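Local coordinates for odorant Binding Protein from Varroa destructor, form P2<1> (PDB 7NZA) that probably binds and carries small hydrophobic odorants or other semiochemicals in the Varroa mite, using an internal cavity within a non-classical, mostly helical fold, at residues 86-89 with 90-94. Residues are numbered along the deposited sequence; the frame is centred on the assembly and turned at random.
Sequences RARN and EIKNK
Lys92 lays its bent aliphatic chain across the end of the Arg88 side chain, CD lying 3.5 Å from Arg88 NH1, an i to i+4 contact along the short helix 84-93. Four successive i+4 to i backbone hydrogen bonds hold this part of the helix; that from Lys92 N to Arg88 O is 3.1 Å long and nearly straight at 169°. The turn in the lysine at chi3 (58°) brings NZ to 4.0 Å from Arg88 NH1, a pair of like charges. The Arg88 side chain also lies about 3 Å from a bound sodium ion, Leu105 of helix 98-118 being the other residue of that site. Losing the lysine chain to an alanine is likely to remove the methylene packing on NH1 and leave the guanidinium less confined on that side. The helix illustrates amphipathic packing: Ile91 faces Val104 and Leu105 of helix 98-118 and Met133 of helix 122-141, its CG1 packing 3.4 Å from Ala87 O. Ala87 O accepts hydrogen bonds from Ile91 N, at 3.1 Å, and from a water. Glu90, with CG anti to its backbone N (chi1 -179°) and an extended chain, reaches the same water, while its OE1 is also hydrogen-bonded to Ser7 OG of the second subunit. The water thus links side chain to helix backbone, donating to Ala87 O at 2.9 Å and to Glu90 OE1 at 2.7 Å.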
loop_
_atom_site.group_PDB
_atom_site.type_symbol
_atom_site.label_atom_id
_atom_site.label_comp_id
_atom_site.label_asym_id
_atom_site.label_seq_id
_atom_site.Cartn_x
_atom_site.Cartn_y
_atom_site.Cartn_z
ATOM N N ARG A 86 -3.309 23.487 -10.306
ATOM C CA ARG A 86 -2.889 23.150 -8.918
ATOM C C ARG A 86 -1.893 22.015 -8.930
ATOM O O ARG A 86 -0.931 21.990 -8.172
ATOM C CB ARG A 86 -4.120 22.856 -8.055
ATOM C CG ARG A 86 -3.788 22.541 -6.622
ATOM C CD ARG A 86 -4.999 22.157 -5.794
ATOM N NE ARG A 86 -4.601 21.631 -4.492
ATOM C CZ ARG A 86 -5.417 21.050 -3.614
ATOM N NH1 ARG A 86 -6.688 21.084 -3.854
ATOM N NH2 ARG A 86 -4.886 20.454 -2.565
ATOM N N ALA A 87 -2.132 20.981 -9.745
ATOM C CA ALA A 87 -1.219 19.844 -9.839
ATOM C C ALA A 87 0.178 20.301 -10.277
ATOM O O ALA A 87 1.201 19.860 -9.762
ATOM C CB ALA A 87 -1.783 18.789 -10.746
ATOM N N ARG A 88 0.211 21.171 -11.257
ATOM C CA ARG A 88 1.464 21.770 -11.760
ATOM C C ARG A 88 2.190 22.510 -10.614
ATOM O O ARG A 88 3.376 22.312 -10.448
ATOM C CB ARG A 88 1.143 22.691 -12.942
ATOM C CG ARG A 88 2.357 23.340 -13.545
ATOM C CD ARG A 88 2.012 24.247 -14.697
ATOM N NE ARG A 88 3.311 24.394 -15.346
ATOM C CZ ARG A 88 4.223 25.257 -14.998
ATOM N NH1 ARG A 88 3.950 26.101 -14.008
ATOM N NH2 ARG A 88 5.372 25.336 -15.654
ATOM N N ASN A 89 1.429 23.342 -9.916
ATOM C CA ASN A 89 2.079 24.119 -8.832
ATOM C C ASN A 89 2.581 23.199 -7.732
ATOM O O ASN A 89 3.678 23.422 -7.162
ATOM C CB ASN A 89 1.115 25.116 -8.269
ATOM C CG ASN A 89 0.775 26.239 -9.214
ATOM O OD1 ASN A 89 1.551 26.531 -10.125
ATOM N ND2 ASN A 89 -0.339 26.885 -8.944
ATOM N N GLU A 90 1.885 22.106 -7.475
ATOM C CA GLU A 90 2.319 21.142 -6.425
ATOM C C GLU A 90 3.602 20.476 -6.862
ATOM O O GLU A 90 4.540 20.288 -6.022
ATOM C CB GLU A 90 1.220 20.145 -6.091
ATOM C CG GLU A 90 1.560 19.151 -5.017
ATOM C CD GLU A 90 0.691 17.919 -4.871
ATOM O OE1 GLU A 90 0.003 17.540 -5.826
ATOM O OE2 GLU A 90 0.834 17.254 -3.831
ATOM N N ILE A 91 3.777 20.153 -8.148
ATOM C CA ILE A 91 5.053 19.581 -8.642
ATOM C C ILE A 91 6.153 20.614 -8.398
ATOM O O ILE A 91 7.273 20.210 -7.992
ATOM C CB ILE A 91 4.949 19.212 -10.127
ATOM C CG1 ILE A 91 4.010 18.023 -10.349
ATOM C CG2 ILE A 91 6.322 18.941 -10.680
ATOM C CD1 ILE A 91 3.530 17.882 -11.793
ATOM N N LYS A 92 5.946 21.858 -8.816
ATOM C CA LYS A 92 7.001 22.888 -8.606
ATOM C C LYS A 92 7.405 22.968 -7.123
ATOM O O LYS A 92 8.567 23.099 -6.837
ATOM C CB LYS A 92 6.505 24.235 -9.130
ATOM C CG LYS A 92 6.454 24.326 -10.639
ATOM C CD LYS A 92 5.834 25.563 -11.167
ATOM C CE LYS A 92 6.530 26.802 -10.678
ATOM N NZ LYS A 92 5.734 27.991 -11.021
ATOM N N ASN A 93 6.450 22.819 -6.225
ATOM C CA ASN A 93 6.713 22.968 -4.770
ATOM C C ASN A 93 7.534 21.804 -4.261
ATOM O O ASN A 93 8.024 21.918 -3.092
ATOM C CB ASN A 93 5.413 23.165 -3.995
ATOM C CG ASN A 93 4.846 24.565 -4.170
ATOM O OD1 ASN A 93 5.539 25.491 -4.596
ATOM N ND2 ASN A 93 3.587 24.734 -3.798
ATOM N N LYS A 94 7.678 20.700 -4.984
ATOM C CA LYS A 94 8.493 19.558 -4.516
ATOM C C LYS A 94 9.977 19.914 -4.591
ATOM O O LYS A 94 10.792 19.147 -4.028
ATOM C CB LYS A 94 8.197 18.349 -5.413
ATOM C CG LYS A 94 6.762 17.839 -5.379
ATOM C CD LYS A 94 6.386 17.307 -4.020
ATOM C CE LYS A 94 5.076 16.552 -4.047
ATOM N NZ LYS A 94 4.783 16.019 -2.698
HETATM O O HOH W 1 0.777 17.341 -8.438
#